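Side-chain contact in phosphate ABC transporter, phosphate-binding protein (Clostridium perfringens, PDB 4Q8R), which probably captures inorganic phosphate outside the cell membrane with high affinity and delivers it to an ABC-type transporter for uptake: residues D79-I84 against D133-I138. Numbering follows the deposited sequence.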
ATOM      1  N   ASP A  79       5.281   3.369  -4.646  1.00 27.44           N
ATOM      2  CA  ASP A  79       3.842   3.303  -4.682  1.00 26.93           C
ATOM      3  C   ASP A  79       3.224   4.548  -4.018  1.00 27.92           C
ATOM      4  O   ASP A  79       3.568   4.900  -2.870  1.00 28.76           O
ATOM      5  CB  ASP A  79       3.347   2.058  -3.950  1.00 27.88           C
ATOM      6  CG  ASP A  79       1.833   1.919  -3.939  1.00 26.27           C
ATOM      7  OD1 ASP A  79       1.167   1.887  -4.987  1.00 28.21           O
ATOM      8  OD2 ASP A  79       1.266   1.757  -2.860  1.00 27.56           O
ATOM      9  N   GLY A  80       2.288   5.176  -4.709  1.00 26.87           N
ATOM     10  CA  GLY A  80       1.500   6.224  -4.147  1.00 25.37           C
ATOM     11  C   GLY A  80       0.374   5.672  -3.308  1.00 23.87           C
ATOM     12  O   GLY A  80      -0.130   4.561  -3.538  1.00 26.25           O
ATOM     13  N   ILE A  81      -0.004   6.448  -2.303  1.00 24.41           N
ATOM     14  CA  ILE A  81      -1.181   6.110  -1.502  1.00 24.90           C
ATOM     15  C   ILE A  81      -2.243   7.195  -1.861  1.00 21.15           C
ATOM     16  O   ILE A  81      -2.030   8.409  -1.658  1.00 24.67           O
ATOM     17  CB  ILE A  81      -0.919   6.153  -0.017  1.00 22.18           C
ATOM     18  CG1 ILE A  81       0.175   5.104   0.370  1.00 22.54           C
ATOM     19  CG2 ILE A  81      -2.223   5.927   0.771  1.00 23.53           C
ATOM     20  CD1 ILE A  81       0.625   5.202   1.779  1.00 22.85           C
ATOM     21  N   ALA A  82      -3.358   6.717  -2.359  1.00 24.83           N
ATOM     22  CA  ALA A  82      -4.513   7.545  -2.672  1.00 23.72           C
ATOM     23  C   ALA A  82      -5.438   7.624  -1.458  1.00 23.69           C
ATOM     24  O   ALA A  82      -5.567   6.702  -0.706  1.00 24.21           O
ATOM     25  CB  ALA A  82      -5.286   6.954  -3.815  1.00 26.59           C
ATOM     26  N   LEU A  83      -6.059   8.789  -1.333  1.00 22.68           N
ATOM     27  CA  LEU A  83      -7.170   9.017  -0.398  0.51 22.97           C
ATOM     28  C   LEU A  83      -8.385   8.874  -1.258  1.00 23.65           C
ATOM     29  O   LEU A  83      -8.614   9.756  -2.165  1.00 27.34           O
ATOM     30  CB  LEU A  83      -7.198  10.432   0.143  0.51 26.70           C
ATOM     31  CG  LEU A  83      -6.418  10.771   1.375  0.51 26.31           C
ATOM     32  CD1 LEU A  83      -6.972   9.982   2.510  0.51 23.03           C
ATOM     33  CD2 LEU A  83      -4.954  10.525   1.155  0.51 26.10           C
ATOM     34  N   ILE A  84      -9.133   7.817  -1.046  1.00 21.62           N
ATOM     35  CA  ILE A  84     -10.288   7.532  -1.892  1.00 21.74           C
ATOM     36  C   ILE A  84     -11.591   7.897  -1.224  1.00 23.97           C
ATOM     37  O   ILE A  84     -11.775   7.670  -0.004  1.00 23.38           O
ATOM     38  CB  ILE A  84     -10.293   6.084  -2.371  1.00 22.90           C
ATOM     39  CG1 ILE A  84     -10.160   5.067  -1.227  1.00 23.29           C
ATOM     40  CG2 ILE A  84      -9.154   5.893  -3.370  1.00 25.52           C
ATOM     41  CD1 ILE A  84     -10.604   3.702  -1.643  1.00 25.88           C
ATOM     42  N   ASP A 133       0.880   2.643   8.329  1.00 20.61           N
ATOM     43  CA  ASP A 133       2.079   3.212   8.884  1.00 21.29           C
ATOM     44  C   ASP A 133       2.584   4.431   8.094  1.00 21.64           C
ATOM     45  O   ASP A 133       2.875   5.505   8.626  1.00 22.42           O
ATOM     46  CB  ASP A 133       3.145   2.146   8.980  1.00 23.87           C
ATOM     47  CG  ASP A 133       4.465   2.681   9.501  1.00 33.21           C
ATOM     48  OD1 ASP A 133       5.331   3.167   8.744  1.00 39.45           O
ATOM     49  OD2 ASP A 133       4.639   2.588  10.699  1.00 46.25           O
ATOM     50  N   ALA A 134       2.730   4.236   6.771  1.00 22.96           N
ATOM     51  CA  ALA A 134       3.201   5.305   5.921  1.00 21.72           C
ATOM     52  C   ALA A 134       2.246   6.472   5.838  1.00 20.49           C
ATOM     53  O   ALA A 134       2.656   7.617   5.922  1.00 23.19           O
ATOM     54  CB  ALA A 134       3.415   4.774   4.499  1.00 23.73           C
ATOM     55  N   PHE A 135       0.967   6.172   5.744  1.00 21.34           N
ATOM     56  CA  PHE A 135      -0.045   7.219   5.726  1.00 21.43           C
ATOM     57  C   PHE A 135      -0.004   8.073   6.965  1.00 21.29           C
ATOM     58  O   PHE A 135       0.015   9.313   6.907  1.00 21.68           O
ATOM     59  CB  PHE A 135      -1.440   6.551   5.630  1.00 21.88           C
ATOM     60  CG  PHE A 135      -2.595   7.511   5.654  1.00 22.02           C
ATOM     61  CD1 PHE A 135      -2.991   8.160   4.462  1.00 23.02           C
ATOM     62  CD2 PHE A 135      -3.330   7.728   6.786  1.00 21.74           C
ATOM     63  CE1 PHE A 135      -4.035   9.048   4.427  1.00 22.38           C
ATOM     64  CE2 PHE A 135      -4.417   8.624   6.770  1.00 25.43           C
ATOM     65  CZ  PHE A 135      -4.782   9.283   5.597  1.00 27.27           C
ATOM     66  N   GLN A 136       0.057   7.422   8.124  1.00 21.96           N
ATOM     67  CA  GLN A 136       0.083   8.184   9.373  1.00 22.95           C
ATOM     68  C   GLN A 136       1.309   9.036   9.559  1.00 21.97           C
ATOM     69  O   GLN A 136       1.246  10.186   9.980  1.00 22.23           O
ATOM     70  CB  GLN A 136      -0.121   7.243  10.575  1.00 21.22           C
ATOM     71  CG  GLN A 136      -1.496   6.638  10.572  1.00 23.36           C
ATOM     72  CD  GLN A 136      -1.791   5.651  11.671  1.00 27.88           C
ATOM     73  OE1 GLN A 136      -2.937   5.251  11.862  1.00 26.48           O
ATOM     74  NE2 GLN A 136      -0.740   5.120  12.296  1.00 29.03           N
ATOM     75  N   GLU A 137       2.447   8.512   9.117  1.00 22.97           N
ATOM     76  CA  GLU A 137       3.715   9.215   9.134  0.53 26.57           C
ATOM     77  C   GLU A 137       3.693  10.452   8.263  1.00 24.64           C
ATOM     78  O   GLU A 137       4.134  11.510   8.655  1.00 25.67           O
ATOM     79  CB  GLU A 137       4.870   8.265   8.690  0.53 29.29           C
ATOM     80  CG  GLU A 137       6.234   8.909   8.877  0.53 29.26           C
ATOM     81  CD  GLU A 137       7.421   7.962   8.757  0.53 36.25           C
ATOM     82  OE1 GLU A 137       8.510   8.449   8.399  0.53 49.20           O
ATOM     83  OE2 GLU A 137       7.274   6.754   9.039  0.53 43.91           O
ATOM     84  N   ILE A 138       3.164  10.316   7.056  1.00 25.04           N
ATOM     85  CA  ILE A 138       3.180  11.429   6.112  0.89 24.43           C
ATOM     86  C   ILE A 138       2.141  12.506   6.446  1.00 24.05           C
ATOM     87  O   ILE A 138       2.457  13.709   6.446  1.00 25.82           O
ATOM     88  CB  ILE A 138       2.986  10.954   4.680  0.89 26.60           C
ATOM     89  CG1 ILE A 138       4.222  10.129   4.308  0.89 32.69           C
ATOM     90  CG2 ILE A 138       2.784  12.153   3.732  0.89 25.87           C
ATOM     91  CD1 ILE A 138       4.127   9.335   3.035  0.89 33.74           C
TER
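Ile81 of strand 79-84 and Phe135 of helix 133-138 bring the two backbones nearest, with 7.4 Å between their CA atoms. The segment axes approach to 10.1 Å and make an angle of 75°, so the helix runs steeply across the strand, and the contact, in which no hydrogen bond spans the segments, is made by apolar side chains. Ile81 reaches furthest along CG1, which lies anti to its carbonyl carbon (chi1 -62°); CD1 thereby arrives 3.9 Å from Ala134 CB, close to the helix backbone. Its other branch, CG2, stands obliquely by the ring at 4.4 Å from Phe135 CD1. In the two-lobed fold of periplasmic-type binding proteins, segment 79-84 is part of the long strand 71-86 of the mixed sheet, and helix 130-139 packs over it here. With chi1 at 178°, the ring of Phe135 extends away from its own backbone N and its end comes up to Leu83. In the conformer of Leu83 described here, one of two, the side chains cross at about a right angle: CD2 meets the ring edge in plane, 3.7 Å from Phe135 CE1, whereas Leu83 CD1 comes in obliquely, 3.6 Å from the same CE1. Tyr172 stacks on the Phe135 ring, and Tyr103 meets it edge-to-face.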